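LC-Est1C (Uncultured organism, PDB 3WYD) probably hydrolyses carboxylic ester bonds, as the C-terminal esterase domain, with an alpha/beta hydrolase fold, of a metagenome-derived enzyme. Local coordinates at residues 36-44 against 70-78. Numbering follows the deposited sequence.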
loop_
_atom_site.group_PDB
_atom_site.type_symbol
_atom_site.label_atom_id
_atom_site.label_comp_id
_atom_site.label_asym_id
_atom_site.label_seq_id
_atom_site.Cartn_x
_atom_site.Cartn_y
_atom_site.Cartn_z
ATOM N N ALA A 36 16.131 18.720 -24.657
ATOM C CA ALA A 36 15.153 18.277 -23.679
ATOM C C ALA A 36 14.742 16.826 -23.933
ATOM O O ALA A 36 14.472 16.407 -25.064
ATOM C CB ALA A 36 13.933 19.208 -23.708
ATOM N N PHE A 37 14.649 16.073 -22.829
ATOM C CA PHE A 37 14.253 14.675 -22.835
ATOM C C PHE A 37 12.923 14.493 -22.084
ATOM O O PHE A 37 12.619 15.260 -21.136
ATOM C CB PHE A 37 15.339 13.816 -22.159
ATOM C CG PHE A 37 16.348 13.218 -23.123
ATOM C CD1 PHE A 37 16.914 13.982 -24.130
ATOM C CD2 PHE A 37 16.686 11.883 -23.044
ATOM C CE1 PHE A 37 17.781 13.414 -25.060
ATOM C CE2 PHE A 37 17.525 11.293 -24.003
ATOM C CZ PHE A 37 18.101 12.079 -24.986
ATOM N N PRO A 38 12.182 13.435 -22.453
ATOM C CA PRO A 38 11.011 13.041 -21.646
ATOM C C PRO A 38 11.438 12.360 -20.355
ATOM O O PRO A 38 12.553 11.856 -20.244
ATOM C CB PRO A 38 10.296 12.036 -22.535
ATOM C CG PRO A 38 11.487 11.311 -23.222
ATOM C CD PRO A 38 12.477 12.452 -23.501
ATOM N N LEU A 39 10.572 12.450 -19.355
ATOM C CA LEU A 39 10.857 11.956 -18.048
ATOM C C LEU A 39 9.733 11.005 -17.669
ATOM O O LEU A 39 8.552 11.369 -17.769
ATOM C CB LEU A 39 10.875 13.114 -17.068
ATOM C CG LEU A 39 10.960 12.846 -15.564
ATOM C CD1 LEU A 39 12.211 11.973 -15.217
ATOM C CD2 LEU A 39 10.942 14.149 -14.769
ATOM N N VAL A 40 10.077 9.835 -17.144
ATOM C CA VAL A 40 9.065 8.947 -16.520
ATOM C C VAL A 40 9.325 8.802 -15.048
ATOM O O VAL A 40 10.448 8.509 -14.616
ATOM C CB VAL A 40 9.066 7.547 -17.162
ATOM C CG1 VAL A 40 8.030 6.654 -16.495
ATOM C CG2 VAL A 40 8.809 7.608 -18.594
ATOM N N ILE A 41 8.299 9.018 -14.243
ATOM C CA ILE A 41 8.361 8.736 -12.822
ATOM C C ILE A 41 7.729 7.345 -12.657
ATOM O O ILE A 41 6.597 7.142 -13.108
ATOM C CB ILE A 41 7.536 9.778 -12.027
ATOM C CG1 ILE A 41 8.049 11.211 -12.309
ATOM C CG2 ILE A 41 7.520 9.401 -10.541
ATOM C CD1 ILE A 41 9.558 11.412 -12.063
ATOM N N ALA A 42 8.473 6.398 -12.070
ATOM C CA ALA A 42 8.004 5.036 -11.894
ATOM C C ALA A 42 7.919 4.759 -10.399
ATOM O O ALA A 42 8.916 4.917 -9.679
ATOM C CB ALA A 42 9.006 4.073 -12.563
ATOM N N LEU A 43 6.725 4.416 -9.904
ATOM C CA LEU A 43 6.439 4.227 -8.471
ATOM C C LEU A 43 6.328 2.755 -8.131
ATOM O O LEU A 43 5.525 2.032 -8.720
ATOM C CB LEU A 43 5.104 4.908 -8.119
ATOM C CG LEU A 43 5.030 6.403 -8.423
ATOM C CD1 LEU A 43 3.659 6.988 -8.047
ATOM C CD2 LEU A 43 6.184 7.247 -7.800
ATOM N N HIS A 44 7.204 2.287 -7.232
ATOM C CA HIS A 44 7.225 0.910 -6.758
ATOM C C HIS A 44 6.031 0.465 -5.936
ATOM O O HIS A 44 5.241 1.274 -5.445
ATOM C CB HIS A 44 8.541 0.634 -5.976
ATOM C CG HIS A 44 8.632 1.352 -4.678
ATOM N ND1 HIS A 44 7.900 0.978 -3.569
ATOM C CD2 HIS A 44 9.334 2.450 -4.317
ATOM C CE1 HIS A 44 8.107 1.854 -2.599
ATOM N NE2 HIS A 44 8.983 2.748 -3.021
ATOM N N GLY A 70 14.754 6.557 -25.163
ATOM C CA GLY A 70 15.327 7.841 -24.752
ATOM C C GLY A 70 14.570 8.589 -23.667
ATOM O O GLY A 70 14.397 9.785 -23.749
ATOM N N TYR A 71 14.202 7.876 -22.615
ATOM C CA TYR A 71 13.581 8.505 -21.451
ATOM C C TYR A 71 14.535 8.557 -20.290
ATOM O O TYR A 71 15.174 7.531 -19.999
ATOM C CB TYR A 71 12.389 7.648 -20.963
ATOM C CG TYR A 71 11.169 7.691 -21.844
ATOM C CD1 TYR A 71 11.097 6.980 -23.054
ATOM C CD2 TYR A 71 10.119 8.550 -21.523
ATOM C CE1 TYR A 71 9.973 7.077 -23.877
ATOM C CE2 TYR A 71 9.011 8.658 -22.333
ATOM C CZ TYR A 71 8.913 7.929 -23.490
ATOM O OH TYR A 71 7.791 7.984 -24.273
ATOM N N ILE A 72 14.579 9.676 -19.569
ATOM C CA ILE A 72 15.139 9.714 -18.227
ATOM C C ILE A 72 14.073 9.119 -17.301
ATOM O O ILE A 72 12.882 9.342 -17.556
ATOM C CB ILE A 72 15.462 11.156 -17.787
ATOM C CG1 ILE A 72 16.636 11.646 -18.640
ATOM C CG2 ILE A 72 15.811 11.227 -16.346
ATOM C CD1 ILE A 72 16.954 13.114 -18.458
ATOM N N VAL A 73 14.462 8.213 -16.393
ATOM C CA VAL A 73 13.500 7.604 -15.435
ATOM C C VAL A 73 13.916 7.991 -14.026
ATOM O O VAL A 73 15.094 7.867 -13.664
ATOM C CB VAL A 73 13.498 6.057 -15.531
ATOM C CG1 VAL A 73 12.432 5.463 -14.571
ATOM C CG2 VAL A 73 13.247 5.596 -16.978
ATOM N N ALA A 74 12.977 8.455 -13.210
ATOM C CA ALA A 74 13.218 8.619 -11.784
ATOM C C ALA A 74 12.329 7.711 -10.979
ATOM O O ALA A 74 11.106 7.645 -11.211
ATOM C CB ALA A 74 13.007 10.109 -11.337
ATOM N N CYS A 75 12.918 7.045 -10.005
ATOM C CA CYS A 75 12.187 6.086 -9.150
ATOM C C CYS A 75 12.272 6.537 -7.712
ATOM O O CYS A 75 13.312 6.308 -7.044
ATOM C CB CYS A 75 12.858 4.721 -9.294
ATOM S SG CYS A 75 12.751 4.091 -10.979
ATOM N N PRO A 76 11.283 7.308 -7.233
ATOM C CA PRO A 76 11.287 7.743 -5.829
ATOM C C PRO A 76 11.154 6.576 -4.825
ATOM O O PRO A 76 10.598 5.507 -5.123
ATOM C CB PRO A 76 10.042 8.615 -5.706
ATOM C CG PRO A 76 9.598 8.892 -7.073
ATOM C CD PRO A 76 10.131 7.825 -7.992
ATOM N N LYS A 77 11.654 6.797 -3.619
ATOM C CA LYS A 77 11.388 5.868 -2.539
ATOM C C LYS A 77 9.999 6.091 -1.967
ATOM O O LYS A 77 9.614 7.219 -1.691
ATOM C CB LYS A 77 12.433 5.985 -1.441
ATOM C CG LYS A 77 12.221 4.947 -0.337
ATOM C CD LYS A 77 13.295 5.001 0.743
ATOM C CE LYS A 77 12.919 4.101 1.915
ATOM N NZ LYS A 77 12.921 2.643 1.585
ATOM N N GLY A 78 9.263 5.006 -1.786
ATOM C CA GLY A 78 7.827 5.079 -1.584
ATOM C C GLY A 78 7.441 4.936 -0.129
ATOM O O GLY A 78 6.248 4.831 0.178
HETATM O O HOH W 1 9.812 3.959 -7.283
HETATM O O HOH W 2 7.866 5.202 -5.526
#
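The carbonyl oxygen of P76 is gripped by two waters, and one of them also donates to A42 O, 2.7 Å away, and accepts from H44 N. P76 has no N-H to give to A42 O as the next rung, and the water shared by A42 O, H44 N and P76 O bridges the strands there instead. Before that point, strands 37-43 and 72-76 run parallel. V40 is bonded to strand 72-76 through both its N and its O, the N to I72 O at 2.9 Å and the O receiving A74 N at 2.9 Å, nearly straight with the carbonyl; A42 N to A74 O and I72 N to P38 O complete the ladder.

Y71 leans across the start of strand 37-43. P38 CG sits over one face of its ring, 3.8 Å from the centroid, in a CH-pi contact for which proline's rigid ring holds CG in place. With CG1 anti to the backbone N (chi1 179°), V40 turns CG2 beside that N and close against Y71 CD2, 3.3 Å away, a tight contact, while the phenol OH is satisfied by D213. On the sheet face of L39, I41, I72 and A74, L39 CD1 meets I72 CG2 at 3.8 Å. The small A74 lets I41 CD1 settle against its CB, also at 3.8 Å, and helix 88-103 covers this face. V40 and V73 point to the other face, against helix 57-69, where both touch F62; branched at CB, they suit the extended backbone. G70, directly after that helix, takes positive phi, which glycine adopts easily, and its carbonyl oxygen lies 3.2 Å from F37 CD2.

The chain thus leaves strand 37-43, passes through helix 57-69 and returns as the neighbouring parallel strand 72-76, the beta-alpha-beta crossover characteristic of the central sheet of the alpha/beta hydrolase fold.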